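Microcin B17-processing protein McbD (Escherichia coli str. K-12 substr. MG1655, PDB 6GRH) is the YcaO-family protein needed to process the inactive microcin B17 precursor McbA into the active antibiotic peptide. Local coordinates at residues 240-245 with 288-293; 114-119 with 338-343; 174-179 with 216-221. The protein carries 1 engineered substitution. All coordinates share one frame; numbering follows the deposited sequence.

Contact 1: residues 240-245 with 288-293; sequences KYSTGL and RHFMSC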
loop_
_atom_site.group_PDB
_atom_site.type_symbol
_atom_site.label_atom_id
_atom_site.label_comp_id
_atom_site.label_asym_id
_atom_site.label_seq_id
_atom_site.Cartn_x
_atom_site.Cartn_y
_atom_site.Cartn_z
ATOM N N LYS E 240 7.013 32.012 -33.738
ATOM C CA LYS E 240 6.785 33.341 -34.262
ATOM C C LYS E 240 5.353 33.505 -34.771
ATOM O O LYS E 240 4.877 34.636 -34.919
ATOM C CB LYS E 240 7.749 33.617 -35.420
ATOM C CG LYS E 240 9.218 33.294 -35.146
ATOM C CD LYS E 240 9.763 34.046 -33.945
ATOM C CE LYS E 240 11.265 33.841 -33.826
ATOM N NZ LYS E 240 11.823 34.547 -32.651
ATOM N N TYR E 241 4.697 32.382 -35.063
ATOM C CA TYR E 241 3.379 32.356 -35.679
ATOM C C TYR E 241 2.663 31.079 -35.283
ATOM O O TYR E 241 3.277 30.012 -35.241
ATOM C CB TYR E 241 3.486 32.440 -37.220
ATOM C CG TYR E 241 2.234 32.046 -37.989
ATOM C CD1 TYR E 241 1.147 32.906 -38.073
ATOM C CD2 TYR E 241 2.143 30.815 -38.627
ATOM C CE1 TYR E 241 -0.004 32.555 -38.769
ATOM C CE2 TYR E 241 0.999 30.445 -39.318
ATOM C CZ TYR E 241 -0.085 31.320 -39.385
ATOM O OH TYR E 241 -1.244 30.955 -40.081
ATOM N N SER E 242 1.361 31.180 -35.014
ATOM C CA SER E 242 0.537 29.981 -34.878
ATOM C C SER E 242 -0.905 30.305 -35.190
ATOM O O SER E 242 -1.278 31.472 -35.336
ATOM C CB SER E 242 0.678 29.374 -33.474
ATOM O OG SER E 242 0.139 28.073 -33.463
ATOM N N THR E 243 -1.718 29.270 -35.313
ATOM C CA THR E 243 -3.107 29.463 -35.681
ATOM C C THR E 243 -3.956 28.355 -35.121
ATOM O O THR E 243 -3.459 27.281 -34.826
ATOM C CB THR E 243 -3.291 29.580 -37.224
ATOM O OG1 THR E 243 -4.678 29.769 -37.549
ATOM C CG2 THR E 243 -2.800 28.360 -37.946
ATOM N N GLY E 244 -5.230 28.653 -34.937
ATOM C CA GLY E 244 -6.219 27.678 -34.529
ATOM C C GLY E 244 -7.519 27.957 -35.247
ATOM O O GLY E 244 -7.816 29.101 -35.607
ATOM N N LEU E 245 -8.290 26.905 -35.455
ATOM C CA LEU E 245 -9.534 27.000 -36.178
ATOM C C LEU E 245 -10.530 26.004 -35.612
ATOM O O LEU E 245 -10.186 24.845 -35.356
ATOM C CB LEU E 245 -9.296 26.689 -37.647
ATOM C CG LEU E 245 -10.513 26.659 -38.580
ATOM C CD1 LEU E 245 -11.181 28.026 -38.673
ATOM C CD2 LEU E 245 -10.046 26.209 -39.946
ATOM N N ARG E 288 5.675 19.739 -42.376
ATOM C CA ARG E 288 6.889 20.386 -42.908
ATOM C C ARG E 288 6.575 21.790 -43.423
ATOM O O ARG E 288 7.265 22.748 -43.096
ATOM C CB ARG E 288 7.542 19.530 -44.022
ATOM C CG ARG E 288 8.960 19.951 -44.419
ATOM C CD ARG E 288 9.617 19.008 -45.435
ATOM N NE ARG E 288 9.642 17.634 -44.937
ATOM C CZ ARG E 288 8.898 16.602 -45.370
ATOM N NH1 ARG E 288 8.062 16.687 -46.420
ATOM N NH2 ARG E 288 9.041 15.426 -44.763
ATOM N N HIS E 289 5.518 21.909 -44.217
ATOM C CA HIS E 289 5.093 23.219 -44.721
ATOM C C HIS E 289 4.728 24.168 -43.559
ATOM O O HIS E 289 5.162 25.318 -43.527
ATOM C CB HIS E 289 3.911 23.077 -45.690
ATOM C CG HIS E 289 3.348 24.388 -46.146
ATOM N ND1 HIS E 289 3.998 25.194 -47.055
ATOM C CD2 HIS E 289 2.218 25.053 -45.793
ATOM C CE1 HIS E 289 3.287 26.291 -47.256
ATOM N NE2 HIS E 289 2.197 26.225 -46.514
ATOM N N PHE E 290 3.964 23.676 -42.592
ATOM C CA PHE E 290 3.587 24.529 -41.452
ATOM C C PHE E 290 4.803 25.053 -40.698
ATOM O O PHE E 290 4.828 26.215 -40.318
ATOM C CB PHE E 290 2.678 23.797 -40.464
ATOM C CG PHE E 290 2.118 24.694 -39.389
ATOM C CD1 PHE E 290 1.323 25.797 -39.732
ATOM C CD2 PHE E 290 2.362 24.442 -38.044
ATOM C CE1 PHE E 290 0.787 26.624 -38.757
ATOM C CE2 PHE E 290 1.815 25.268 -37.059
ATOM C CZ PHE E 290 1.030 26.360 -37.419
ATOM N N MET E 291 5.803 24.186 -40.483
ATOM C CA MET E 291 7.044 24.582 -39.808
ATOM C C MET E 291 7.789 25.684 -40.546
ATOM O O MET E 291 8.297 26.599 -39.909
ATOM C CB MET E 291 7.990 23.393 -39.587
ATOM C CG MET E 291 9.192 23.754 -38.715
ATOM S SD MET E 291 10.245 22.373 -38.196
ATOM C CE MET E 291 9.031 21.267 -37.492
ATOM N N SER E 292 7.822 25.624 -41.878
ATOM C CA SER E 292 8.463 26.686 -42.678
ATOM C C SER E 292 7.667 28.010 -42.662
ATOM O O SER E 292 8.206 29.054 -43.024
ATOM C CB SER E 292 8.684 26.228 -44.112
ATOM O OG SER E 292 7.485 26.325 -44.864
ATOM N N CYS E 293 6.390 27.954 -42.274
ATOM C CA CYS E 293 5.560 29.163 -42.049
ATOM C C CYS E 293 5.682 29.797 -40.649
ATOM O O CYS E 293 5.022 30.817 -40.368
ATOM C CB CYS E 293 4.082 28.837 -42.323
ATOM S SG CYS E 293 3.720 28.390 -44.030
#

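Contact 2: residues 114-119 with 338-343; sequences FNLFSL and IFVYYA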
loop_
_atom_site.group_PDB
_atom_site.type_symbol
_atom_site.label_atom_id
_atom_site.label_comp_id
_atom_site.label_asym_id
_atom_site.label_seq_id
_atom_site.Cartn_x
_atom_site.Cartn_y
_atom_site.Cartn_z
ATOM N N PHE E 114 -22.822 7.176 -48.610
ATOM C CA PHE E 114 -24.195 7.582 -48.892
ATOM C C PHE E 114 -24.287 9.079 -49.089
ATOM O O PHE E 114 -23.468 9.826 -48.559
ATOM C CB PHE E 114 -25.164 7.088 -47.805
ATOM C CG PHE E 114 -24.862 7.579 -46.411
ATOM C CD1 PHE E 114 -25.381 8.803 -45.952
ATOM C CD2 PHE E 114 -24.132 6.798 -45.527
ATOM C CE1 PHE E 114 -25.131 9.242 -44.653
ATOM C CE2 PHE E 114 -23.877 7.240 -44.237
ATOM C CZ PHE E 114 -24.391 8.460 -43.797
ATOM N N ASN E 115 -25.273 9.510 -49.868
ATOM C CA ASN E 115 -25.519 10.929 -50.095
ATOM C C ASN E 115 -26.009 11.561 -48.787
ATOM O O ASN E 115 -26.953 11.074 -48.161
ATOM C CB ASN E 115 -26.541 11.114 -51.237
ATOM C CG ASN E 115 -26.850 12.581 -51.539
ATOM O OD1 ASN E 115 -27.584 13.250 -50.801
ATOM N ND2 ASN E 115 -26.315 13.077 -52.644
ATOM N N LEU E 116 -25.363 12.651 -48.384
ATOM C CA LEU E 116 -25.648 13.318 -47.110
ATOM C C LEU E 116 -27.131 13.710 -46.925
ATOM O O LEU E 116 -27.647 13.680 -45.806
ATOM C CB LEU E 116 -24.771 14.570 -46.976
ATOM C CG LEU E 116 -24.895 15.433 -45.715
ATOM C CD1 LEU E 116 -24.483 14.642 -44.499
ATOM C CD2 LEU E 116 -24.035 16.692 -45.825
ATOM N N PHE E 117 -27.797 14.055 -48.017
ATOM C CA PHE E 117 -29.166 14.569 -47.964
ATOM C C PHE E 117 -30.236 13.503 -48.220
ATOM O O PHE E 117 -31.241 13.463 -47.510
ATOM C CB PHE E 117 -29.319 15.712 -48.956
ATOM C CG PHE E 117 -28.202 16.712 -48.891
ATOM C CD1 PHE E 117 -28.056 17.518 -47.777
ATOM C CD2 PHE E 117 -27.290 16.827 -49.936
ATOM C CE1 PHE E 117 -27.021 18.439 -47.707
ATOM C CE2 PHE E 117 -26.255 17.741 -49.875
ATOM C CZ PHE E 117 -26.123 18.556 -48.762
ATOM N N SER E 118 -30.043 12.658 -49.228
ATOM C CA SER E 118 -31.050 11.646 -49.599
ATOM C C SER E 118 -30.845 10.288 -48.910
ATOM O O SER E 118 -31.738 9.441 -48.953
ATOM C CB SER E 118 -31.034 11.433 -51.116
ATOM O OG SER E 118 -29.881 10.710 -51.503
ATOM N N LEU E 119 -29.672 10.086 -48.298
ATOM C CA LEU E 119 -29.225 8.785 -47.790
ATOM C C LEU E 119 -29.116 7.687 -48.859
ATOM O O LEU E 119 -28.991 6.513 -48.513
ATOM C CB LEU E 119 -30.073 8.309 -46.589
ATOM C CG LEU E 119 -30.257 9.349 -45.477
ATOM C CD1 LEU E 119 -31.016 8.723 -44.317
ATOM C CD2 LEU E 119 -28.914 9.915 -45.022
ATOM N N ILE E 338 -22.861 15.846 -52.015
ATOM C CA ILE E 338 -22.069 15.742 -50.797
ATOM C C ILE E 338 -22.325 14.342 -50.254
ATOM O O ILE E 338 -23.484 13.931 -50.082
ATOM C CB ILE E 338 -22.432 16.804 -49.740
ATOM C CG1 ILE E 338 -22.392 18.204 -50.345
ATOM C CG2 ILE E 338 -21.468 16.730 -48.558
ATOM C CD1 ILE E 338 -22.666 19.329 -49.357
ATOM N N PHE E 339 -21.237 13.634 -49.977
ATOM C CA PHE E 339 -21.269 12.214 -49.675
ATOM C C PHE E 339 -20.576 11.948 -48.359
ATOM O O PHE E 339 -19.673 12.685 -47.958
ATOM C CB PHE E 339 -20.591 11.424 -50.813
ATOM C CG PHE E 339 -21.160 11.751 -52.142
ATOM C CD1 PHE E 339 -22.406 11.263 -52.497
ATOM C CD2 PHE E 339 -20.518 12.654 -52.983
ATOM C CE1 PHE E 339 -22.989 11.633 -53.694
ATOM C CE2 PHE E 339 -21.077 13.005 -54.185
ATOM C CZ PHE E 339 -22.318 12.494 -54.547
ATOM N N VAL E 340 -21.017 10.890 -47.698
ATOM C CA VAL E 340 -20.433 10.455 -46.466
ATOM C C VAL E 340 -19.818 9.085 -46.711
ATOM O O VAL E 340 -20.543 8.099 -46.866
ATOM C CB VAL E 340 -21.500 10.342 -45.367
ATOM C CG1 VAL E 340 -20.857 9.960 -44.055
ATOM C CG2 VAL E 340 -22.299 11.641 -45.234
ATOM N N TYR E 341 -18.484 9.024 -46.732
ATOM C CA TYR E 341 -17.794 7.758 -46.595
ATOM C C TYR E 341 -17.964 7.312 -45.171
ATOM O O TYR E 341 -17.877 8.135 -44.236
ATOM C CB TYR E 341 -16.297 7.882 -46.879
ATOM C CG TYR E 341 -15.505 6.735 -46.323
ATOM C CD1 TYR E 341 -15.463 5.520 -46.978
ATOM C CD2 TYR E 341 -14.805 6.868 -45.136
ATOM C CE1 TYR E 341 -14.727 4.461 -46.483
ATOM C CE2 TYR E 341 -14.088 5.805 -44.590
ATOM C CZ TYR E 341 -14.040 4.602 -45.266
ATOM O OH TYR E 341 -13.326 3.551 -44.729
ATOM N N TYR E 342 -18.164 6.014 -44.982
ATOM C CA TYR E 342 -18.305 5.483 -43.620
ATOM C C TYR E 342 -17.712 4.100 -43.510
ATOM O O TYR E 342 -17.642 3.346 -44.496
ATOM C CB TYR E 342 -19.783 5.504 -43.175
ATOM C CG TYR E 342 -20.630 4.505 -43.895
ATOM C CD1 TYR E 342 -21.185 4.803 -45.123
ATOM C CD2 TYR E 342 -20.832 3.234 -43.365
ATOM C CE1 TYR E 342 -21.931 3.858 -45.815
ATOM C CE2 TYR E 342 -21.574 2.286 -44.037
ATOM C CZ TYR E 342 -22.102 2.582 -45.261
ATOM O OH TYR E 342 -22.843 1.622 -45.927
ATOM N N ALA E 343 -17.223 3.806 -42.308
ATOM C CA ALA E 343 -16.771 2.473 -41.921
ATOM C C ALA E 343 -17.107 2.316 -40.429
ATOM O O ALA E 343 -17.288 3.317 -39.696
ATOM C CB ALA E 343 -15.296 2.309 -42.141
#

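Contact 3: residues 174-179 with 216-221; sequences LLLYWL and ITLPGA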
loop_
_atom_site.group_PDB
_atom_site.type_symbol
_atom_site.label_atom_id
_atom_site.label_comp_id
_atom_site.label_asym_id
_atom_site.label_seq_id
_atom_site.Cartn_x
_atom_site.Cartn_y
_atom_site.Cartn_z
ATOM N N LEU E 174 -11.838 28.008 -44.391
ATOM C CA LEU E 174 -10.450 28.451 -44.352
ATOM C C LEU E 174 -9.882 28.697 -45.753
ATOM O O LEU E 174 -9.151 29.668 -45.953
ATOM C CB LEU E 174 -9.595 27.408 -43.640
ATOM C CG LEU E 174 -8.080 27.643 -43.611
ATOM C CD1 LEU E 174 -7.699 28.891 -42.818
ATOM C CD2 LEU E 174 -7.374 26.417 -43.071
ATOM N N LEU E 175 -10.176 27.791 -46.687
ATOM C CA LEU E 175 -9.731 27.944 -48.074
ATOM C C LEU E 175 -10.324 29.165 -48.758
ATOM O O LEU E 175 -9.611 29.875 -49.456
ATOM C CB LEU E 175 -10.034 26.699 -48.902
ATOM C CG LEU E 175 -9.161 25.498 -48.558
ATOM C CD1 LEU E 175 -9.823 24.194 -48.996
ATOM C CD2 LEU E 175 -7.777 25.632 -49.166
ATOM N N LEU E 176 -11.615 29.418 -48.558
ATOM C CA LEU E 176 -12.231 30.625 -49.114
ATOM C C LEU E 176 -11.600 31.897 -48.526
ATOM O O LEU E 176 -11.287 32.836 -49.265
ATOM C CB LEU E 176 -13.743 30.636 -48.913
ATOM C CG LEU E 176 -14.399 31.699 -49.798
ATOM C CD1 LEU E 176 -14.267 31.314 -51.266
ATOM C CD2 LEU E 176 -15.859 31.919 -49.435
ATOM N N TYR E 177 -11.393 31.903 -47.210
ATOM C CA TYR E 177 -10.689 33.008 -46.525
ATOM C C TYR E 177 -9.263 33.191 -47.047
ATOM O O TYR E 177 -8.846 34.316 -47.358
ATOM C CB TYR E 177 -10.628 32.764 -45.024
ATOM C CG TYR E 177 -9.702 33.702 -44.283
ATOM C CD1 TYR E 177 -10.029 35.037 -44.113
ATOM C CD2 TYR E 177 -8.512 33.256 -43.759
ATOM C CE1 TYR E 177 -9.191 35.907 -43.433
ATOM C CE2 TYR E 177 -7.661 34.110 -43.081
ATOM C CZ TYR E 177 -8.005 35.429 -42.913
ATOM O OH TYR E 177 -7.166 36.265 -42.235
ATOM N N TRP E 178 -8.534 32.081 -47.144
ATOM C CA TRP E 178 -7.188 32.089 -47.716
ATOM C C TRP E 178 -7.175 32.731 -49.113
ATOM O O TRP E 178 -6.412 33.669 -49.361
ATOM C CB TRP E 178 -6.643 30.666 -47.792
ATOM C CG TRP E 178 -5.327 30.528 -48.509
ATOM C CD1 TRP E 178 -5.064 29.755 -49.609
ATOM C CD2 TRP E 178 -4.099 31.154 -48.158
ATOM N NE1 TRP E 178 -3.746 29.853 -49.949
ATOM C CE2 TRP E 178 -3.127 30.708 -49.079
ATOM C CE3 TRP E 178 -3.715 32.041 -47.140
ATOM C CZ2 TRP E 178 -1.795 31.128 -49.026
ATOM C CZ3 TRP E 178 -2.381 32.454 -47.081
ATOM C CH2 TRP E 178 -1.443 32.001 -48.024
ATOM N N LEU E 179 -8.054 32.265 -49.997
ATOM C CA LEU E 179 -8.046 32.708 -51.395
ATOM C C LEU E 179 -8.504 34.150 -51.615
ATOM O O LEU E 179 -7.952 34.836 -52.465
ATOM C CB LEU E 179 -8.870 31.757 -52.264
ATOM C CG LEU E 179 -8.262 30.352 -52.350
ATOM C CD1 LEU E 179 -9.265 29.342 -52.894
ATOM C CD2 LEU E 179 -6.974 30.339 -53.159
ATOM N N ILE E 216 -14.569 33.513 -39.897
ATOM C CA ILE E 216 -14.398 33.279 -41.334
ATOM C C ILE E 216 -15.444 32.318 -41.918
ATOM O O ILE E 216 -15.259 31.830 -43.020
ATOM C CB ILE E 216 -12.978 32.756 -41.678
ATOM C CG1 ILE E 216 -12.681 31.430 -40.959
ATOM C CG2 ILE E 216 -11.925 33.798 -41.335
ATOM C CD1 ILE E 216 -11.628 30.595 -41.657
ATOM N N THR E 217 -16.548 32.074 -41.205
ATOM C CA THR E 217 -17.588 31.151 -41.652
ATOM C C THR E 217 -17.968 31.381 -43.120
ATOM O O THR E 217 -18.133 32.521 -43.509
ATOM C CB THR E 217 -18.852 31.385 -40.826
ATOM O OG1 THR E 217 -18.486 31.483 -39.449
ATOM C CG2 THR E 217 -19.871 30.263 -41.043
ATOM N N LEU E 218 -18.136 30.316 -43.910
ATOM C CA LEU E 218 -18.635 30.446 -45.285
ATOM C C LEU E 218 -19.831 31.399 -45.277
ATOM O O LEU E 218 -20.699 31.248 -44.418
ATOM C CB LEU E 218 -19.119 29.114 -45.847
ATOM C CG LEU E 218 -18.083 28.111 -46.341
ATOM C CD1 LEU E 218 -18.805 26.924 -46.937
ATOM C CD2 LEU E 218 -17.159 28.737 -47.357
ATOM N N PRO E 219 -19.847 32.394 -46.181
ATOM C CA PRO E 219 -20.948 33.379 -46.218
ATOM C C PRO E 219 -22.340 32.754 -46.291
ATOM O O PRO E 219 -22.577 31.830 -47.073
ATOM C CB PRO E 219 -20.640 34.185 -47.473
ATOM C CG PRO E 219 -19.147 34.209 -47.458
ATOM C CD PRO E 219 -18.722 32.837 -47.020
ATOM N N GLY E 220 -23.235 33.230 -45.428
ATOM C CA GLY E 220 -24.606 32.741 -45.392
ATOM C C GLY E 220 -24.786 31.450 -44.624
ATOM O O GLY E 220 -25.912 31.061 -44.369
ATOM N N ALA E 221 -23.698 30.781 -44.239
ATOM C CA ALA E 221 -23.804 29.524 -43.505
ATOM C C ALA E 221 -24.176 29.795 -42.034
ATOM O O ALA E 221 -23.775 30.815 -41.469
ATOM C CB ALA E 221 -22.494 28.733 -43.568
#

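Contact 1: residues 240-245 with 288-293
Tyr-241 meets Cys-293 and Phe-290 through its CD2 and CE2 atoms. Its side chain can be followed from the root. CB lies 3.9 Å from the backbone O of Cys-293, and CG is just as far from that same oxygen. CD2 comes closer and stands 3.4 Å from Cys-293 O. The oxygen approaches the ring obliquely, and it also accepts a hydrogen bond from Ser-298 OG. CE2 lies farther from that oxygen and touches Phe-290 CE1 at 3.9 Å. The OH makes a hydrogen bond to Pro-394 O near the C-terminus. CG of Tyr-241 is trans to the backbone N (chi1 164°), which swings the ring beside Cys-293 O and across Phe-290.

Phe-290 reaches back from the last turn of its helix. The two aromatic side chains cross at about a right angle. CE1 of Phe-290 also packs on the methyl CG2 of Thr-243, at 4.1 Å. Thr-243 sends its OG1 elsewhere, to Thr-228 O on the neighbouring strand. Ser-242 OG sits at the edge of the Phe-290 ring, 4.4 Å from CZ.

The union is thus mainly apolar, with one carbonyl set against an aromatic ring. Tyr-241 also packs on helix 296-304, and Phe-290 on the C-terminal Pro-396. The axes of strand 241-245 and helix 288-292 approach to 10.1 Å, at 128° between their directions. This is a helix set against the edge strand, within this chain, of the mixed sheet in the YcaO domain, with Phe-290 touching residues from both faces.

Contact 2: residues 114-119 with 338-343
Phe-114 and Val-340 form the apolar centre and lie side by side, pointing the same way. Val-340 CB stands over one face of the Phe-114 ring, 3.9 Å from its centroid. This is a CH-pi contact, set toward the rim. The ring gets there because CG of Phe-114 lies between the backbone N and the carbonyl carbon (chi1 59°). Tyr-342 brings its CD1 to 3.6 Å from Phe-114 CD2. The side chains of Tyr-342 and Phe-114 cross at about a right angle, and their ring planes are 47° apart, so the pair is oblique.

Leu-116 extends the apolar patch with its two methyls. CD1 touches Val-340 CG2, and CD2 meets Ile-338 CG2 at 3.7 Å. Farther out, Ile-338 CD1 sits at the edge of the Phe-117 ring, 3.6 Å from CZ.

Three backbone hydrogen bonds join the segments. Phe-114 and Val-340 are an antiparallel hydrogen-bonded pair and bond both ways. Leu-116 N gives Ile-338 O a nearly straight bond of 2.8 Å (172° at the hydrogen). Asn-115 and Phe-339 form the non-hydrogen-bonded pair between them.

At the polar edge Asn-115 OD1 accepts from Phe-117 N at 2.9 Å and from Ser-118 N at 3.0 Å. The donors arrive from opposite faces of its plane, as an Asx turn and Asx motif. Its ND2 bonds to Asp-336 O. Tyr-342 OH bonds to Ser-35 of the neighbouring McbB chain, and Leu-28 of that chain packs on Phe-114. The chemistry implies a strand pairing whose face bearing Phe-114 and Tyr-342 also meets McbB.

Contact 3: residues 174-179 with 216-221
Ile-216 and Tyr-177 make the CH-pi part of this contact. The methyl CG2 of Ile-216 stands over one face of the Tyr-177 ring, 3.9 Å from the centroid and 25° off the ring normal. It is displaced toward the rim, and its nearest ring atom is Tyr-177 CD1 at 3.6 Å. The two side chains cross at about a right angle. Tyr-177 OH bonds to Thr-306 OG1, so the ring is gripped at its tip as well as covered on this face.

Aliphatic packing makes up the rest. Ile-216 uses its other branch on the helix backbone. CG1 lies between its own backbone N and carbonyl carbon (chi1 60°), and this brings CD1 to within 3.6 Å of Leu-174 CA. The isoleucine thus touches two residues almost one helical turn apart. Leu-176 faces the next part of the loop. It is modelled in two conformers, and its contacts hold for the one described. Its CD2 meets Leu-218 CD2 at 4.0 Å, with the side chains crossing at about a right angle. Leu-176 CD2 also reaches toward CD of the Pro-219 ring, at 3.9 Å.

Polar bonds shape the loop from within and from outside. Ala-221 N bonds to Leu-218 O at 3.0 Å and closes a type II beta turn, with Gly-220 at positive phi. Leu-218 N is held by Ser-173 OG, just before the helix segment, and Thr-217 O by Asn-184. The whole is a beta-hairpin connection, between the antiparallel strands 210-215 and 224-231, laid against helix 157-180 in the YcaO domain.

How the contacts relate
Contacts 1 and 3 are neighbours, with centres about 19 Å apart. They touch where Leu-245 packs on Leu-174 and Ile-216. Both involve the mixed sheet: contact 1 uses strand 241-248, and contact 3 the loop joining strands 210-215 and 224-231. Helix 296-304 packs on both. Along the chain contact 3 closes before contact 1 opens, and both are nested inside the loop closed by contact 2. Contact 2 belongs to a different, antiparallel sheet. Its centre is about 32 Å from that of contact 1, on the opposite side of the chain's centre, and about 23 Å from that of contact 3. It joins segments 219 residues apart beside McbB; contacts 1 and 3 meet no other chain.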